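Local coordinates for TPR repeat-containing protein (Cytophaga hutchinsonii, PDB 3U4T), which is of unknown function but, as a tetratricopeptide-repeat protein built of stacked helix pairs, probably serves as a scaffold for binding other proteins, at residues A[224-229]-A[243-247]; A[173-177]-A[204-209]. The protein carries 1 engineered substitution. All blocks are in the same frame, centred on the assembly; numbering follows the deposited sequence.

Contact 1: residues A[224-229]-A[243-247]; sequences NEYIAY and AWKNI
Trp244 lays one face of its indole over the methyl of Ala228, whose CB sits 3.6 Å from the centroid of the six-membered ring and 18° off the normal, a CH-pi contact over the face. The far end of the same indole runs into Tyr229: CH2 of Trp244 comes 3.7 Å from CZ of Tyr229, the indole edge meeting the phenol face in a T-shaped pair with planes at 88°. Trp244 starts out pointing away from helix 217-233, and a chi1 of -79°, with CG beside the backbone N, helps to bring the ring back across. Helices 217-233 and 237-250 form an antiparallel helical hairpin, as in the helix pairs of TPR proteins, their axes 8.5 Å apart at these segments. Ala243 and Ala228 set their methyls 3.7 Å apart (CB to CB), small residues that let the backbones come close. Replacing Trp244 by an alanine would probably leave the methyl of Ala228 and the face of Tyr229 without their cover and open a gap toward Ala257 and Leu261 of helix 255-261. At the other end, Asn246 ND2 donates to Asn224 OD1 at 2.9 Å, nearly straight but from above the carbonyl plane, while ND2 of Asn224 is held by Leu220 O. Beside this bond CG1 of Ile247 packs on CB of Asn224, and CD1 of Ile247 meets CG of Glu225 at 3.6 Å.

Contact 2: residues A[173-177]-A[204-209]; sequences PNIYI and KLIEVC
Tyr176 meets helix 199-209 with its CB rather than its hydroxyl. That methylene lies 3.7 Å from CG2 of Val208 and 3.6 Å from SG of Cys209, and the sulfur continues obliquely beside the ring, 4.8 Å from its centroid and 53° off the normal, a Cys sulfur-aromatic contact. A chi1 of 83° puts CG of Tyr176 between the backbone N and the carbonyl carbon, and the ring then leads away from the segment 204-209, with SG near CG and CD2. CD1 of Leu205 comes at the edge of this ring, near its plane, and packs 4.0 Å from CB of Tyr176. Two residues earlier, the amide of Asn174 reaches Val208, where ND2 touches the methyl CG1 at 3.6 Å. The polar business of Asn174 lies elsewhere: its OD1 is hydrogen-bonded to the hydroxyl of Tyr179, and NZ of Lys204, 4.1 Å from that oxygen, is merely near. The lysine instead makes a salt bridge with OE1 of Glu207 one turn along its own helix, at 3.4 Å. Farther out, Tyr179 also lies against Lys204, Leu205 and Val208, while Cys209 touches Leu220 and the Tyr176 ring meets that of Tyr216, so helix 217-233 and Tyr216 just before it also border the contact. Here the start of helix 176-189, with Ile175 at its N-cap position, packs on the C-terminal turns of helix 199-209, consistent with the antiparallel pairing of successive helices in TPR-like alpha-solenoids.

How the contacts relate
Contacts 1 and 2 follow each other along the chain, contact 2 closing with helix 199-209 before contact 1 opens on helix 217-233. Their centres are about 16 Å apart, and they lie on the same side of the chain's centre, contact 1 farther out at about 29 Å and contact 2 at about 19 Å. They touch directly: CD1 of Ile206 packs 3.7 Å from OD1 of Asn224, so the segment 204-209 abuts the start of the segment 224-229 through Ile206. Four helices are thus joined in series, 176-189 to 199-209 to 217-233 to 237-250, a continuous stack toward the C-terminal end of the solenoid.

Contact 1: residues A[224-229]-A[243-247]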
loop_
_atom_site.group_PDB
_atom_site.type_symbol
_atom_site.label_atom_id
_atom_site.label_comp_id
_atom_site.label_asym_id
_atom_site.label_seq_id
_atom_site.Cartn_x
_atom_site.Cartn_y
_atom_site.Cartn_z
ATOM N N ASN A 224 -21.675 9.759 -4.695
ATOM C CA ASN A 224 -22.979 10.169 -5.193
ATOM C C ASN A 224 -24.005 9.047 -5.174
ATOM O O ASN A 224 -25.193 9.293 -4.939
ATOM C CB ASN A 224 -22.854 10.747 -6.604
ATOM C CG ASN A 224 -22.392 12.193 -6.601
ATOM O OD1 ASN A 224 -23.145 13.099 -6.254
ATOM N ND2 ASN A 224 -21.146 12.413 -6.979
ATOM N N GLU A 225 -23.550 7.821 -5.426
ATOM C CA GLU A 225 -24.444 6.677 -5.426
ATOM C C GLU A 225 -25.034 6.509 -4.039
ATOM O O GLU A 225 -26.232 6.324 -3.897
ATOM C CB GLU A 225 -23.706 5.404 -5.844
ATOM C CG GLU A 225 -23.568 5.219 -7.350
ATOM C CD GLU A 225 -23.141 3.806 -7.728
ATOM O OE1 GLU A 225 -23.270 2.901 -6.881
ATOM O OE2 GLU A 225 -22.690 3.590 -8.872
ATOM N N TYR A 226 -24.195 6.577 -3.017
ATOM C CA TYR A 226 -24.686 6.444 -1.651
ATOM C C TYR A 226 -25.738 7.530 -1.405
ATOM O O TYR A 226 -26.856 7.247 -0.985
ATOM C CB TYR A 226 -23.538 6.614 -0.653
ATOM C CG TYR A 226 -24.009 6.695 0.786
ATOM C CD1 TYR A 226 -24.286 5.540 1.518
ATOM C CD2 TYR A 226 -24.246 7.930 1.396
ATOM C CE1 TYR A 226 -24.780 5.606 2.806
ATOM C CE2 TYR A 226 -24.751 7.999 2.684
ATOM C CZ TYR A 226 -25.012 6.840 3.383
ATOM O OH TYR A 226 -25.499 6.917 4.667
ATOM N N ILE A 227 -25.367 8.775 -1.680
ATOM C CA ILE A 227 -26.280 9.884 -1.477
ATOM C C ILE A 227 -27.600 9.653 -2.205
ATOM O O ILE A 227 -28.672 9.761 -1.602
ATOM C CB ILE A 227 -25.648 11.211 -1.948
ATOM C CG1 ILE A 227 -24.329 11.444 -1.212
ATOM C CG2 ILE A 227 -26.590 12.377 -1.655
ATOM C CD1 ILE A 227 -24.491 11.588 0.277
ATOM N N ALA A 228 -27.529 9.326 -3.494
ATOM C CA ALA A 228 -28.752 9.088 -4.275
ATOM C C ALA A 228 -29.661 8.037 -3.638
ATOM O O ALA A 228 -30.887 8.190 -3.648
ATOM C CB ALA A 228 -28.408 8.694 -5.706
ATOM N N TYR A 229 -29.071 6.978 -3.084
ATOM C CA TYR A 229 -29.855 5.938 -2.423
ATOM C C TYR A 229 -30.354 6.459 -1.081
ATOM O O TYR A 229 -31.494 6.232 -0.701
ATOM C CB TYR A 229 -29.021 4.669 -2.207
ATOM C CG TYR A 229 -28.715 3.903 -3.487
ATOM C CD1 TYR A 229 -29.732 3.567 -4.393
ATOM C CD2 TYR A 229 -27.414 3.488 -3.781
ATOM C CE1 TYR A 229 -29.456 2.833 -5.555
ATOM C CE2 TYR A 229 -27.129 2.753 -4.940
ATOM C CZ TYR A 229 -28.154 2.428 -5.820
ATOM O OH TYR A 229 -27.878 1.680 -6.945
ATOM N N ALA A 243 -28.026 13.799 -7.512
ATOM C CA ALA A 243 -26.879 12.940 -7.285
ATOM C C ALA A 243 -26.742 12.011 -8.485
ATOM O O ALA A 243 -25.636 11.782 -8.983
ATOM C CB ALA A 243 -27.063 12.144 -6.001
ATOM N N TRP A 244 -27.875 11.486 -8.952
ATOM C CA TRP A 244 -27.888 10.591 -10.103
ATOM C C TRP A 244 -27.331 11.343 -11.297
ATOM O O TRP A 244 -26.745 10.744 -12.201
ATOM C CB TRP A 244 -29.312 10.126 -10.410
ATOM C CG TRP A 244 -29.815 9.023 -9.521
ATOM C CD1 TRP A 244 -31.037 8.953 -8.919
ATOM C CD2 TRP A 244 -29.123 7.819 -9.158
ATOM N NE1 TRP A 244 -31.153 7.784 -8.207
ATOM C CE2 TRP A 244 -30.000 7.069 -8.341
ATOM C CE3 TRP A 244 -27.861 7.298 -9.455
ATOM C CZ2 TRP A 244 -29.641 5.833 -7.804
ATOM C CZ3 TRP A 244 -27.509 6.063 -8.920
ATOM C CH2 TRP A 244 -28.402 5.344 -8.108
ATOM N N LYS A 245 -27.510 12.659 -11.292
ATOM C CA LYS A 245 -27.013 13.464 -12.391
ATOM C C LYS A 245 -25.512 13.652 -12.276
ATOM O O LYS A 245 -24.799 13.530 -13.262
ATOM C CB LYS A 245 -27.726 14.823 -12.436
ATOM C CG LYS A 245 -29.181 14.746 -12.909
ATOM C CD LYS A 245 -29.893 16.097 -12.816
ATOM C CE LYS A 245 -31.358 15.989 -13.245
ATOM N NZ LYS A 245 -32.188 17.121 -12.736
ATOM N N ASN A 246 -25.013 13.934 -11.080
ATOM C CA ASN A 246 -23.572 14.118 -10.937
ATOM C C ASN A 246 -22.790 12.925 -11.465
ATOM O O ASN A 246 -21.660 13.073 -11.932
ATOM C CB ASN A 246 -23.201 14.348 -9.485
ATOM C CG ASN A 246 -23.924 15.518 -8.907
ATOM O OD1 ASN A 246 -24.206 16.486 -9.618
ATOM N ND2 ASN A 246 -24.229 15.455 -7.617
ATOM N N ILE A 247 -23.396 11.744 -11.396
ATOM C CA ILE A 247 -22.736 10.538 -11.871
ATOM C C ILE A 247 -22.654 10.479 -13.394
ATOM O O ILE A 247 -21.596 10.153 -13.949
ATOM C CB ILE A 247 -23.446 9.290 -11.345
ATOM C CG1 ILE A 247 -23.356 9.282 -9.820
ATOM C CG2 ILE A 247 -22.809 8.023 -11.937
ATOM C CD1 ILE A 247 -24.189 8.216 -9.169
#

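Contact 2: residues A[173-177]-A[204-209]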
loop_
_atom_site.group_PDB
_atom_site.type_symbol
_atom_site.label_atom_id
_atom_site.label_comp_id
_atom_site.label_asym_id
_atom_site.label_seq_id
_atom_site.Cartn_x
_atom_site.Cartn_y
_atom_site.Cartn_z
ATOM N N PRO A 173 -4.788 16.077 7.067
ATOM C CA PRO A 173 -6.113 16.690 7.040
ATOM C C PRO A 173 -6.731 16.844 5.661
ATOM O O PRO A 173 -6.098 17.366 4.759
ATOM C CB PRO A 173 -5.875 18.047 7.725
ATOM C CG PRO A 173 -4.734 17.791 8.607
ATOM C CD PRO A 173 -3.822 16.947 7.761
ATOM N N ASN A 174 -8.003 16.480 5.533
ATOM C CA ASN A 174 -8.741 16.619 4.275
ATOM C C ASN A 174 -8.328 15.677 3.165
ATOM O O ASN A 174 -8.768 15.834 2.026
ATOM C CB ASN A 174 -8.663 18.065 3.745
ATOM C CG ASN A 174 -9.808 18.899 4.216
ATOM O OD1 ASN A 174 -10.191 18.842 5.386
ATOM N ND2 ASN A 174 -10.359 19.705 3.316
ATOM N N ILE A 175 -7.481 14.695 3.477
ATOM C CA ILE A 175 -7.043 13.738 2.459
ATOM C C ILE A 175 -8.287 12.907 2.108
ATOM O O ILE A 175 -8.915 12.284 2.975
ATOM C CB ILE A 175 -5.875 12.848 2.977
ATOM C CG1 ILE A 175 -5.060 12.347 1.788
ATOM C CG2 ILE A 175 -6.404 11.681 3.798
ATOM C CD1 ILE A 175 -3.739 11.699 2.155
ATOM N N TYR A 176 -8.651 12.923 0.832
ATOM C CA TYR A 176 -9.849 12.247 0.361
ATOM C C TYR A 176 -9.955 10.782 0.735
ATOM O O TYR A 176 -11.030 10.297 1.110
ATOM C CB TYR A 176 -9.959 12.403 -1.156
ATOM C CG TYR A 176 -9.154 11.413 -1.959
ATOM C CD1 TYR A 176 -7.777 11.545 -2.107
ATOM C CD2 TYR A 176 -9.790 10.351 -2.603
ATOM C CE1 TYR A 176 -7.053 10.641 -2.896
ATOM C CE2 TYR A 176 -9.084 9.452 -3.383
ATOM C CZ TYR A 176 -7.721 9.599 -3.533
ATOM O OH TYR A 176 -7.058 8.711 -4.352
ATOM N N ILE A 177 -8.834 10.087 0.627
ATOM C CA ILE A 177 -8.782 8.677 0.936
ATOM C C ILE A 177 -9.250 8.382 2.360
ATOM O O ILE A 177 -9.764 7.302 2.632
ATOM C CB ILE A 177 -7.364 8.146 0.724
ATOM C CG1 ILE A 177 -7.421 6.919 -0.191
ATOM C CG2 ILE A 177 -6.716 7.864 2.067
ATOM C CD1 ILE A 177 -6.093 6.557 -0.857
ATOM N N LYS A 204 -18.256 14.994 2.480
ATOM C CA LYS A 204 -16.951 15.639 2.560
ATOM C C LYS A 204 -16.045 15.126 1.440
ATOM O O LYS A 204 -15.217 15.867 0.908
ATOM C CB LYS A 204 -16.307 15.375 3.920
ATOM C CG LYS A 204 -16.408 16.549 4.893
ATOM C CD LYS A 204 -15.473 17.691 4.488
ATOM C CE LYS A 204 -15.437 18.801 5.542
ATOM N NZ LYS A 204 -14.234 19.684 5.400
ATOM N N LEU A 205 -16.214 13.856 1.080
ATOM C CA LEU A 205 -15.426 13.248 0.014
ATOM C C LEU A 205 -15.671 13.999 -1.288
ATOM O O LEU A 205 -14.747 14.276 -2.047
ATOM C CB LEU A 205 -15.831 11.799 -0.188
ATOM C CG LEU A 205 -14.944 11.152 -1.242
ATOM C CD1 LEU A 205 -13.596 10.843 -0.617
ATOM C CD2 LEU A 205 -15.565 9.878 -1.739
ATOM N N ILE A 206 -16.935 14.304 -1.550
ATOM C CA ILE A 206 -17.303 15.046 -2.750
ATOM C C ILE A 206 -16.789 16.477 -2.584
ATOM O O ILE A 206 -16.412 17.126 -3.557
ATOM C CB ILE A 206 -18.842 15.079 -2.945
ATOM C CG1 ILE A 206 -19.364 13.681 -3.257
ATOM C CG2 ILE A 206 -19.209 16.045 -4.058
ATOM C CD1 ILE A 206 -20.896 13.600 -3.310
ATOM N N GLU A 207 -16.779 16.964 -1.343
ATOM C CA GLU A 207 -16.303 18.318 -1.071
ATOM C C GLU A 207 -14.878 18.447 -1.585
ATOM O O GLU A 207 -14.594 19.261 -2.464
ATOM C CB GLU A 207 -16.343 18.627 0.435
ATOM C CG GLU A 207 -17.434 19.616 0.850
ATOM C CD GLU A 207 -17.546 19.775 2.358
ATOM O OE1 GLU A 207 -16.536 20.143 2.990
ATOM O OE2 GLU A 207 -18.643 19.538 2.915
ATOM N N VAL A 208 -13.986 17.621 -1.053
ATOM C CA VAL A 208 -12.592 17.669 -1.464
ATOM C C VAL A 208 -12.331 17.040 -2.835
ATOM O O VAL A 208 -11.269 17.239 -3.419
ATOM C CB VAL A 208 -11.687 16.984 -0.417
ATOM C CG1 VAL A 208 -11.989 17.533 0.977
ATOM C CG2 VAL A 208 -11.888 15.480 -0.463
ATOM N N CYS A 209 -13.296 16.292 -3.360
ATOM C CA CYS A 209 -13.112 15.647 -4.669
ATOM C C CYS A 209 -13.799 16.256 -5.880
ATOM O O CYS A 209 -13.286 16.190 -6.989
ATOM C CB CYS A 209 -13.507 14.170 -4.595
ATOM S SG CYS A 209 -12.336 13.098 -3.760
#